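PDB 5GKE: endonuclease NucS from Thermococcus kodakarensis KOD1, which acts as a mismatch restriction endonuclease on double-stranded DNA and is also predicted to cut single-stranded ends of branched DNA. Local coordinates for residues 16-21 with 84-89; 36-41 with 108-113; 52-57 with 66-71. The protein carries 1 engineered substitution. All coordinates share one frame; numbering follows the deposited sequence.

Interaction 1 of 3, residues 16-21 with 84-89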
loop_
_atom_site.group_PDB
_atom_site.type_symbol
_atom_site.label_atom_id
_atom_site.label_comp_id
_atom_site.label_asym_id
_atom_site.label_seq_id
_atom_site.Cartn_x
_atom_site.Cartn_y
_atom_site.Cartn_z
ATOM N N GLU A 16 -21.185 19.736 -21.181
ATOM C CA GLU A 16 -21.751 18.815 -20.204
ATOM C C GLU A 16 -20.640 18.289 -19.271
ATOM O O GLU A 16 -20.761 18.358 -18.036
ATOM C CB GLU A 16 -22.480 17.666 -20.918
ATOM C CG GLU A 16 -23.959 17.965 -21.197
ATOM C CD GLU A 16 -24.642 16.962 -22.123
ATOM O OE1 GLU A 16 -23.951 16.268 -22.895
ATOM O OE2 GLU A 16 -25.888 16.879 -22.090
ATOM N N LEU A 17 -19.551 17.798 -19.870
ATOM C CA LEU A 17 -18.365 17.355 -19.119
ATOM C C LEU A 17 -17.877 18.418 -18.151
ATOM O O LEU A 17 -17.707 18.156 -16.954
ATOM C CB LEU A 17 -17.232 16.979 -20.075
ATOM C CG LEU A 17 -15.954 16.406 -19.466
ATOM C CD1 LEU A 17 -16.274 15.191 -18.629
ATOM C CD2 LEU A 17 -15.000 16.035 -20.578
ATOM N N VAL A 18 -17.673 19.624 -18.678
ATOM C CA VAL A 18 -17.147 20.741 -17.895
ATOM C C VAL A 18 -18.059 21.091 -16.737
ATOM O O VAL A 18 -17.619 21.246 -15.587
ATOM C CB VAL A 18 -16.951 21.992 -18.775
ATOM C CG1 VAL A 18 -16.583 23.200 -17.922
ATOM C CG2 VAL A 18 -15.885 21.733 -19.830
ATOM N N SER A 19 -19.342 21.195 -17.054
ATOM C CA SER A 19 -20.352 21.548 -16.075
ATOM C C SER A 19 -20.355 20.605 -14.870
ATOM O O SER A 19 -20.363 21.057 -13.720
ATOM C CB SER A 19 -21.736 21.567 -16.749
ATOM O OG SER A 19 -22.757 21.799 -15.792
ATOM N N LEU A 20 -20.334 19.299 -15.133
ATOM C CA LEU A 20 -20.372 18.302 -14.053
ATOM C C LEU A 20 -19.092 18.217 -13.258
ATOM O O LEU A 20 -19.126 18.126 -12.032
ATOM C CB LEU A 20 -20.689 16.925 -14.606
ATOM C CG LEU A 20 -22.192 16.706 -14.803
ATOM C CD1 LEU A 20 -22.488 15.256 -15.161
ATOM C CD2 LEU A 20 -22.904 17.088 -13.537
ATOM N N VAL A 21 -17.957 18.228 -13.944
ATOM C CA VAL A 21 -16.691 18.255 -13.225
ATOM C C VAL A 21 -16.672 19.441 -12.269
ATOM O O VAL A 21 -16.453 19.273 -11.065
ATOM C CB VAL A 21 -15.506 18.339 -14.167
ATOM C CG1 VAL A 21 -14.251 18.503 -13.368
ATOM C CG2 VAL A 21 -15.444 17.080 -15.045
ATOM N N VAL A 84 -7.151 19.625 -8.460
ATOM C CA VAL A 84 -7.448 19.147 -9.793
ATOM C C VAL A 84 -8.194 20.223 -10.560
ATOM O O VAL A 84 -8.845 21.094 -9.980
ATOM C CB VAL A 84 -8.270 17.845 -9.747
ATOM C CG1 VAL A 84 -9.675 18.144 -9.339
ATOM C CG2 VAL A 84 -8.256 17.153 -11.087
ATOM N N ARG A 85 -8.051 20.189 -11.873
ATOM C CA ARG A 85 -8.787 21.091 -12.729
ATOM C C ARG A 85 -8.923 20.431 -14.094
ATOM O O ARG A 85 -8.155 19.529 -14.438
ATOM C CB ARG A 85 -8.088 22.441 -12.832
ATOM C CG ARG A 85 -6.794 22.401 -13.616
ATOM C CD ARG A 85 -6.143 23.775 -13.719
ATOM N NE ARG A 85 -4.854 23.684 -14.403
ATOM C CZ ARG A 85 -3.712 23.359 -13.800
ATOM N NH1 ARG A 85 -2.587 23.279 -14.495
ATOM N NH2 ARG A 85 -3.699 23.106 -12.497
ATOM N N LEU A 86 -9.930 20.851 -14.849
ATOM C CA LEU A 86 -10.140 20.369 -16.205
ATOM C C LEU A 86 -9.680 21.419 -17.190
ATOM O O LEU A 86 -10.164 22.547 -17.164
ATOM C CB LEU A 86 -11.616 20.028 -16.433
ATOM C CG LEU A 86 -12.073 19.652 -17.846
ATOM C CD1 LEU A 86 -11.290 18.504 -18.424
ATOM C CD2 LEU A 86 -13.584 19.348 -17.852
ATOM N N GLU A 87 -8.746 21.050 -18.059
ATOM C CA GLU A 87 -8.247 21.982 -19.052
ATOM C C GLU A 87 -8.747 21.574 -20.406
ATOM O O GLU A 87 -8.755 20.388 -20.747
ATOM C CB GLU A 87 -6.716 22.041 -19.053
ATOM C CG GLU A 87 -6.163 22.745 -17.830
ATOM C CD GLU A 87 -4.657 22.867 -17.837
ATOM O OE1 GLU A 87 -4.001 22.229 -18.690
ATOM O OE2 GLU A 87 -4.130 23.613 -16.982
ATOM N N LEU A 88 -9.171 22.564 -21.178
ATOM C CA LEU A 88 -9.645 22.300 -22.523
ATOM C C LEU A 88 -8.492 22.511 -23.478
ATOM O O LEU A 88 -8.005 23.624 -23.672
ATOM C CB LEU A 88 -10.841 23.186 -22.869
ATOM C CG LEU A 88 -12.222 22.766 -22.334
ATOM C CD1 LEU A 88 -12.161 21.655 -21.297
ATOM C CD2 LEU A 88 -13.009 23.959 -21.788
ATOM N N ARG A 89 -8.063 21.397 -24.048
ATOM C CA ARG A 89 -6.982 21.304 -25.016
ATOM C C ARG A 89 -7.616 20.627 -26.214
ATOM O O ARG A 89 -8.838 20.645 -26.348
ATOM C CB ARG A 89 -5.787 20.513 -24.481
ATOM C CG ARG A 89 -5.201 21.088 -23.201
ATOM C CD ARG A 89 -3.925 20.373 -22.762
ATOM N NE ARG A 89 -3.540 20.784 -21.411
ATOM C CZ ARG A 89 -2.708 20.108 -20.619
ATOM N NH1 ARG A 89 -2.154 18.975 -21.043
ATOM N NH2 ARG A 89 -2.433 20.564 -19.397
#
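L86 meets helix 14-27 with one methyl, CD2, which rests against L17, V18 and V21. The contact is wholly apolar across the two segments, and the closest approach is to the backbone: L86 CD2 lies 3.8 Å from V18 CA. The same methyl is 3.9 Å from V18 CG2 and 4.1 Å from V21 CG2, and it also touches L17 CG. Three helix residues thus meet one leucine branch, and each of their side chains crosses that of L86 at about a right angle. CB of L86 already points toward the helix, and with CG anti to N (chi1 173°) the branched end carries CD2 onto it. A second, more peripheral contact is made by L88, whose CD1 and CD2 both come up to V18 CG2, at 4.0 Å for CD1. V18 CG2 is thus shared between the two leucines.

The short strand 86-88 runs nearly antiparallel to the helix segment, 157° between their directions, with the two axes 10.0 Å apart at closest. This strand is the outer partner of strand 92-98 in the antiparallel sheet of the N-terminal PH-like domain, and helix 14-27 packs over that sheet. L17 and L86 both touch P92, while L17 continues onto V112 and L20 onto V115 and V117.

The charged residues of 84-89 take no part in the helix contact. R85 grips OE2 of E87 side-on with two nitrogens, NE at 2.7 Å and NH1 at 2.9 Å, both from the same face of the carboxylate. R89 lies at the other oxygen, OE1, though its modelled NH2 contact is too short to be trusted in detail; its NH1 pairs with E106 on strand 103-109.

Interaction 2 of 3, residues 36-41 with 108-113. With nucleotides of chain D.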
loop_
_atom_site.group_PDB
_atom_site.type_symbol
_atom_site.label_atom_id
_atom_site.label_comp_id
_atom_site.label_asym_id
_atom_site.label_seq_id
_atom_site.Cartn_x
_atom_site.Cartn_y
_atom_site.Cartn_z
ATOM N N ARG A 36 -12.211 6.563 -22.400
ATOM C CA ARG A 36 -10.989 6.163 -23.057
ATOM C C ARG A 36 -9.985 7.273 -22.811
ATOM O O ARG A 36 -10.275 8.449 -23.039
ATOM C CB ARG A 36 -11.188 5.932 -24.553
ATOM C CG ARG A 36 -10.133 5.024 -25.147
ATOM C CD ARG A 36 -9.936 5.271 -26.624
ATOM N NE ARG A 36 -11.204 5.589 -27.259
ATOM C CZ ARG A 36 -11.385 6.622 -28.074
ATOM N NH1 ARG A 36 -10.366 7.428 -28.364
ATOM N NH2 ARG A 36 -12.581 6.843 -28.600
ATOM N N CYS A 37 -8.797 6.916 -22.348
ATOM C CA CYS A 37 -7.838 7.951 -21.996
ATOM C C CYS A 37 -6.385 7.537 -22.145
ATOM O O CYS A 37 -6.068 6.365 -22.332
ATOM C CB CYS A 37 -8.089 8.418 -20.563
ATOM S SG CYS A 37 -7.929 7.145 -19.319
ATOM N N LYS A 38 -5.521 8.543 -22.105
ATOM C CA LYS A 38 -4.086 8.373 -21.932
ATOM C C LYS A 38 -3.693 9.018 -20.597
ATOM O O LYS A 38 -4.325 9.990 -20.162
ATOM C CB LYS A 38 -3.313 9.020 -23.086
ATOM C CG LYS A 38 -3.503 8.384 -24.461
ATOM C CD LYS A 38 -2.875 9.298 -25.499
ATOM C CE LYS A 38 -2.788 8.673 -26.875
ATOM N NZ LYS A 38 -2.191 9.663 -27.819
ATOM N N VAL A 39 -2.668 8.493 -19.933
ATOM C CA VAL A 39 -2.272 9.058 -18.651
ATOM C C VAL A 39 -0.777 9.379 -18.609
ATOM O O VAL A 39 0.076 8.548 -18.926
ATOM C CB VAL A 39 -2.631 8.122 -17.479
ATOM C CG1 VAL A 39 -2.307 8.806 -16.137
ATOM C CG2 VAL A 39 -4.109 7.757 -17.530
ATOM N N HIS A 40 -0.465 10.602 -18.217
ATOM C CA HIS A 40 0.920 11.042 -18.167
ATOM C C HIS A 40 1.194 11.444 -16.726
ATOM O O HIS A 40 0.457 12.249 -16.157
ATOM C CB HIS A 40 1.161 12.185 -19.156
ATOM C CG HIS A 40 0.441 12.008 -20.460
ATOM N ND1 HIS A 40 0.880 11.144 -21.439
ATOM C CD2 HIS A 40 -0.704 12.566 -20.930
ATOM C CE1 HIS A 40 0.040 11.181 -22.463
ATOM N NE2 HIS A 40 -0.929 12.033 -22.178
ATOM N N TYR A 41 2.202 10.831 -16.109
ATOM C CA TYR A 41 2.510 11.123 -14.709
ATOM C C TYR A 41 3.975 11.545 -14.532
ATOM O O TYR A 41 4.891 10.900 -15.033
ATOM C CB TYR A 41 2.177 9.910 -13.808
ATOM C CG TYR A 41 2.923 9.946 -12.496
ATOM C CD1 TYR A 41 2.613 10.892 -11.522
ATOM C CD2 TYR A 41 3.972 9.064 -12.250
ATOM C CE1 TYR A 41 3.323 10.959 -10.338
ATOM C CE2 TYR A 41 4.688 9.116 -11.069
ATOM C CZ TYR A 41 4.369 10.068 -10.116
ATOM O OH TYR A 41 5.084 10.105 -8.935
ATOM N N GLU A 108 -5.694 12.639 -20.213
ATOM C CA GLU A 108 -6.263 13.093 -21.465
ATOM C C GLU A 108 -7.534 12.314 -21.763
ATOM O O GLU A 108 -7.487 11.105 -21.975
ATOM C CB GLU A 108 -5.262 12.911 -22.601
ATOM C CG GLU A 108 -5.715 13.540 -23.915
ATOM C CD GLU A 108 -4.837 13.163 -25.103
ATOM O OE1 GLU A 108 -3.693 12.694 -24.890
ATOM O OE2 GLU A 108 -5.301 13.336 -26.253
ATOM N N LEU A 109 -8.670 12.996 -21.828
ATOM C CA LEU A 109 -9.918 12.287 -22.062
ATOM C C LEU A 109 -10.196 12.259 -23.554
ATOM O O LEU A 109 -10.566 13.271 -24.137
ATOM C CB LEU A 109 -11.051 12.970 -21.313
ATOM C CG LEU A 109 -10.809 13.106 -19.814
ATOM C CD1 LEU A 109 -11.852 14.009 -19.175
ATOM C CD2 LEU A 109 -10.844 11.736 -19.173
ATOM N N GLU A 110 -10.021 11.097 -24.168
ATOM C CA GLU A 110 -10.218 10.976 -25.605
ATOM C C GLU A 110 -11.685 10.784 -25.958
ATOM O O GLU A 110 -12.169 11.360 -26.923
ATOM C CB GLU A 110 -9.391 9.824 -26.154
ATOM C CG GLU A 110 -7.913 10.028 -25.957
ATOM C CD GLU A 110 -7.100 8.854 -26.435
ATOM O OE1 GLU A 110 -7.438 7.704 -26.062
ATOM O OE2 GLU A 110 -6.129 9.090 -27.191
ATOM N N GLU A 111 -12.370 9.931 -25.204
ATOM C CA GLU A 111 -13.820 9.818 -25.288
ATOM C C GLU A 111 -14.442 9.582 -23.921
ATOM O O GLU A 111 -14.155 8.593 -23.265
ATOM C CB GLU A 111 -14.203 8.688 -26.237
ATOM C CG GLU A 111 -15.695 8.503 -26.413
ATOM C CD GLU A 111 -16.011 7.490 -27.497
ATOM O OE1 GLU A 111 -15.054 6.947 -28.100
ATOM O OE2 GLU A 111 -17.212 7.237 -27.751
ATOM N N VAL A 112 -15.330 10.456 -23.492
ATOM C CA VAL A 112 -15.918 10.243 -22.186
ATOM C C VAL A 112 -17.246 9.493 -22.322
ATOM O O VAL A 112 -18.221 10.037 -22.823
ATOM C CB VAL A 112 -16.122 11.580 -21.453
ATOM C CG1 VAL A 112 -16.864 11.363 -20.138
ATOM C CG2 VAL A 112 -14.770 12.280 -21.238
ATOM N N TYR A 113 -17.282 8.245 -21.872
ATOM C CA TYR A 113 -18.497 7.434 -21.983
ATOM C C TYR A 113 -19.518 7.809 -20.924
ATOM O O TYR A 113 -20.725 7.746 -21.146
ATOM C CB TYR A 113 -18.185 5.947 -21.849
ATOM C CG TYR A 113 -17.066 5.438 -22.722
ATOM C CD1 TYR A 113 -17.198 5.401 -24.109
ATOM C CD2 TYR A 113 -15.883 4.957 -22.159
ATOM C CE1 TYR A 113 -16.171 4.921 -24.916
ATOM C CE2 TYR A 113 -14.859 4.474 -22.960
ATOM C CZ TYR A 113 -15.009 4.457 -24.334
ATOM O OH TYR A 113 -13.998 3.978 -25.127
ATOM P P DG D 8 5.620 2.490 -7.837
ATOM O OP1 DG D 8 4.194 2.282 -8.197
ATOM O OP2 DG D 8 6.662 1.749 -8.587
ATOM O "O5'" DG D 8 5.917 4.050 -7.968
ATOM C "C5'" DG D 8 7.189 4.567 -7.639
ATOM C "C4'" DG D 8 7.054 5.878 -6.898
ATOM O "O4'" DG D 8 6.304 6.801 -7.714
ATOM C "C3'" DG D 8 6.305 5.792 -5.568
ATOM O "O3'" DG D 8 6.833 6.720 -4.650
ATOM C "C2'" DG D 8 4.876 6.150 -5.948
ATOM C "C1'" DG D 8 5.098 7.163 -7.060
ATOM N N9 DG D 8 4.023 7.151 -8.038
ATOM C C8 DG D 8 3.811 6.208 -9.011
ATOM N N7 DG D 8 2.756 6.438 -9.734
ATOM C C5 DG D 8 2.231 7.607 -9.199
ATOM C C6 DG D 8 1.086 8.338 -9.576
ATOM O O6 DG D 8 0.282 8.086 -10.483
ATOM N N1 DG D 8 0.906 9.463 -8.776
ATOM C C2 DG D 8 1.733 9.835 -7.739
ATOM N N2 DG D 8 1.399 10.956 -7.089
ATOM N N3 DG D 8 2.811 9.155 -7.374
ATOM C C4 DG D 8 2.996 8.054 -8.148
#
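R36 and E111 form a salt bridge, NH2 to OE1 at 2.5 Å, although as a hydrogen bond it is weak and bent, with the guanidinium and carboxylate planes 84° apart. The R36 chain bends at chi3 (-36°), with its guanidinium lying by both E110 and E111. E110 is farther off: its OE1 is 3.7 Å from R36 NH1, a long salt bridge, and hydrogen-bonds to S51. Backbone bonds join the same residues. R36 N donates to E111 O, and R36 O receives E110 N at 2.9 Å and, weakly, E111 N. K38 and E108 exchange a reciprocal pair, K38 N to E108 O and E108 N to K38 O at 3.0 Å.

Farther out, extended K38 runs beside E108 with CD 3.5 Å from OE1, while E108 OE2 bonds to N91. Y113 brings its hydroxyl within 3.5 Å of R36 CB and hydrogen-bonds through it to D53. Beyond the strand pairing, the ring of Y41 lies over the DG8 base of chain D, while its OH hydrogen-bonds to E103 and A45.

R36 faces both E110 and E111, with the register slipping by one before C37 meets L109: a classic beta bulge, where the chain turns a corner between strands 103-109 and 111-118 of the PH-like domain.

Interaction 3 of 3, residues 52-57 with 66-71. With nucleotides of chain C.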
loop_
_atom_site.group_PDB
_atom_site.type_symbol
_atom_site.label_atom_id
_atom_site.label_comp_id
_atom_site.label_asym_id
_atom_site.label_seq_id
_atom_site.Cartn_x
_atom_site.Cartn_y
_atom_site.Cartn_z
ATOM N N GLY A 52 -6.835 3.621 -23.502
ATOM C CA GLY A 52 -7.534 2.491 -22.921
ATOM C C GLY A 52 -8.685 2.985 -22.067
ATOM O O GLY A 52 -8.714 4.148 -21.644
ATOM N N ASP A 53 -9.643 2.103 -21.817
ATOM C CA ASP A 53 -10.786 2.474 -21.015
ATOM C C ASP A 53 -10.477 2.300 -19.544
ATOM O O ASP A 53 -9.950 1.265 -19.135
ATOM C CB ASP A 53 -12.010 1.640 -21.391
ATOM C CG ASP A 53 -12.427 1.838 -22.824
ATOM O OD1 ASP A 53 -12.016 2.847 -23.441
ATOM O OD2 ASP A 53 -13.168 0.981 -23.332
ATOM N N ARG A 54 -10.822 3.307 -18.746
ATOM C CA ARG A 54 -10.616 3.235 -17.310
ATOM C C ARG A 54 -11.729 3.937 -16.550
ATOM O O ARG A 54 -12.452 4.772 -17.089
ATOM C CB ARG A 54 -9.254 3.851 -16.916
ATOM C CG ARG A 54 -8.052 3.045 -17.363
ATOM C CD ARG A 54 -7.338 3.707 -18.530
ATOM N NE ARG A 54 -6.500 2.761 -19.260
ATOM C CZ ARG A 54 -5.584 3.101 -20.164
ATOM N NH1 ARG A 54 -5.364 4.382 -20.427
ATOM N NH2 ARG A 54 -4.872 2.161 -20.790
ATOM N N VAL A 55 -11.851 3.566 -15.285
ATOM C CA VAL A 55 -12.646 4.293 -14.327
ATOM C C VAL A 55 -11.760 5.309 -13.629
ATOM O O VAL A 55 -10.697 4.960 -13.119
ATOM C CB VAL A 55 -13.250 3.374 -13.278
ATOM C CG1 VAL A 55 -14.006 4.200 -12.267
ATOM C CG2 VAL A 55 -14.136 2.318 -13.946
ATOM N N ILE A 56 -12.216 6.554 -13.598
ATOM C CA ILE A 56 -11.480 7.656 -13.002
ATOM C C ILE A 56 -12.280 8.222 -11.842
ATOM O O ILE A 56 -13.469 8.487 -11.977
ATOM C CB ILE A 56 -11.201 8.750 -14.041
ATOM C CG1 ILE A 56 -10.269 8.200 -15.126
ATOM C CG2 ILE A 56 -10.613 9.986 -13.379
ATOM C CD1 ILE A 56 -10.348 8.934 -16.455
ATOM N N ILE A 57 -11.647 8.371 -10.690
ATOM C CA ILE A 57 -12.346 8.900 -9.526
ATOM C C ILE A 57 -11.605 10.078 -8.935
ATOM O O ILE A 57 -10.390 10.022 -8.742
ATOM C CB ILE A 57 -12.538 7.835 -8.445
ATOM C CG1 ILE A 57 -13.520 6.766 -8.931
ATOM C CG2 ILE A 57 -13.037 8.457 -7.142
ATOM C CD1 ILE A 57 -13.698 5.653 -7.951
ATOM N N ILE A 66 -7.079 6.415 -10.984
ATOM C CA ILE A 66 -7.367 5.809 -12.282
ATOM C C ILE A 66 -7.294 4.272 -12.172
ATOM O O ILE A 66 -6.253 3.706 -11.806
ATOM C CB ILE A 66 -6.392 6.290 -13.376
ATOM C CG1 ILE A 66 -6.507 7.802 -13.599
ATOM C CG2 ILE A 66 -6.654 5.551 -14.681
ATOM C CD1 ILE A 66 -5.551 8.611 -12.809
ATOM N N HIS A 67 -8.394 3.594 -12.484
ATOM C CA HIS A 67 -8.440 2.137 -12.349
ATOM C C HIS A 67 -8.623 1.455 -13.682
ATOM O O HIS A 67 -9.499 1.830 -14.466
ATOM C CB HIS A 67 -9.566 1.697 -11.423
ATOM C CG HIS A 67 -9.210 1.700 -9.971
ATOM N ND1 HIS A 67 -8.485 0.682 -9.380
ATOM C CD2 HIS A 67 -9.508 2.572 -8.983
ATOM C CE1 HIS A 67 -8.342 0.943 -8.096
ATOM N NE2 HIS A 67 -8.952 2.083 -7.822
ATOM N N GLN A 68 -7.783 0.456 -13.940
ATOM C CA GLN A 68 -8.002 -0.441 -15.055
ATOM C C GLN A 68 -8.932 -1.559 -14.602
ATOM O O GLN A 68 -9.333 -1.590 -13.438
ATOM C CB GLN A 68 -6.687 -0.982 -15.562
ATOM C CG GLN A 68 -5.772 0.119 -15.961
ATOM C CD GLN A 68 -4.465 -0.387 -16.511
ATOM O OE1 GLN A 68 -3.633 -0.929 -15.774
ATOM N NE2 GLN A 68 -4.266 -0.207 -17.814
ATOM N N SER A 69 -9.282 -2.472 -15.501
ATOM C CA SER A 69 -10.248 -3.519 -15.141
ATOM C C SER A 69 -9.581 -4.659 -14.365
ATOM O O SER A 69 -10.235 -5.608 -13.949
ATOM C CB SER A 69 -10.942 -4.056 -16.383
ATOM O OG SER A 69 -9.990 -4.264 -17.407
ATOM N N LYS A 70 -8.281 -4.535 -14.133
ATOM C CA LYS A 70 -7.595 -5.490 -13.288
ATOM C C LYS A 70 -6.912 -4.876 -12.072
ATOM O O LYS A 70 -6.681 -3.669 -11.973
ATOM C CB LYS A 70 -6.563 -6.277 -14.103
ATOM C CG LYS A 70 -7.203 -7.238 -15.089
ATOM C CD LYS A 70 -6.167 -7.946 -15.947
ATOM C CE LYS A 70 -6.830 -8.669 -17.108
ATOM N NZ LYS A 70 -7.993 -9.485 -16.661
ATOM N N LYS A 71 -6.564 -5.799 -11.190
ATOM C CA LYS A 71 -5.934 -5.676 -9.873
ATOM C C LYS A 71 -6.653 -4.845 -8.831
ATOM O O LYS A 71 -7.722 -4.310 -9.071
ATOM C CB LYS A 71 -4.535 -5.051 -10.047
ATOM C CG LYS A 71 -3.747 -5.498 -11.286
ATOM C CD LYS A 71 -3.376 -6.973 -11.205
ATOM C CE LYS A 71 -2.341 -7.220 -10.099
ATOM N NZ LYS A 71 -1.913 -8.655 -9.967
ATOM P P DC C 11 -2.795 -6.165 -5.972
ATOM O OP1 DC C 11 -3.654 -5.462 -6.949
ATOM O OP2 DC C 11 -3.152 -7.523 -5.493
ATOM O "O5'" DC C 11 -1.329 -6.257 -6.584
ATOM C "C5'" DC C 11 -0.576 -5.089 -6.767
ATOM C "C4'" DC C 11 0.870 -5.448 -7.015
ATOM O "O4'" DC C 11 1.516 -5.762 -5.757
ATOM C "C3'" DC C 11 1.066 -6.673 -7.911
ATOM O "O3'" DC C 11 1.868 -6.332 -9.026
ATOM C "C2'" DC C 11 1.762 -7.699 -7.005
ATOM C "C1'" DC C 11 2.426 -6.805 -5.972
ATOM N N1 DC C 11 2.671 -7.474 -4.680
ATOM C C2 DC C 11 3.949 -7.428 -4.112
ATOM O O2 DC C 11 4.854 -6.825 -4.710
ATOM N N3 DC C 11 4.158 -8.044 -2.921
ATOM C C4 DC C 11 3.152 -8.678 -2.312
ATOM N N4 DC C 11 3.403 -9.274 -1.135
ATOM C C5 DC C 11 1.845 -8.740 -2.886
ATOM C C6 DC C 11 1.654 -8.128 -4.056
HETATM O O HOH W 1 -8.819 -1.165 -17.895
#
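The beta hairpin of strands 52-58 and 64-67 brings V55 opposite H67 as an antiparallel hydrogen-bonded pair. H67 N donates to V55 O at 2.8 Å in a nearly straight bond (171°), and V55 N returns one to H67 O at 3.0 Å. The carbonyl of V55 also takes a CA-H contact from I66.

On the neighbouring non-hydrogen-bonded pair, I56 and I66 lie side by side, CG1 to CG1 at 4.1 Å, and both side chains pack onto V107 within the PH-like domain sheet. I66 CG2 touches R54 CB and CG, just before the bend of the arginine chain, whose chi2 of 106° turns the guanidinium back over G52; CA of G52 sits 3.4 Å above its centre. R54 runs alongside Q68, and D122 of the second subunit receives both R54 NE and Q68 NE2, so this end of the hairpin is part of the dimer interface.

Past the paired residues, a water joins the diverging chains, donating to D53 O and accepting from S69 N at 2.8 Å. K71 then approaches the DNA, its CB 3.2 Å from OP1 of DC11 of chain C, and its NZ forms a salt bridge with the phosphate of another nucleotide.

How the interactions relate
All three contacts belong to the N-terminal part of the protein and reach the same antiparallel sheet. Interaction 3 is the buried one, whereas interactions 1 and 2 are only partly buried. Interaction 1 lays a helix against a strand by apolar packing alone; interactions 2 and 3 are strand pairings built on backbone hydrogen bonds, the former bordered by salt bridges, the latter lined by apolar side chains on one face and bordered by the second subunit. L17 joins interaction 1 to interaction 2 by packing on L109 and V112. Strands 30-42 and 52-58 are neighbours, so interactions 2 and 3 adjoin, with C37 N close to G52 O. Both also come near DNA, through Y41 and K71.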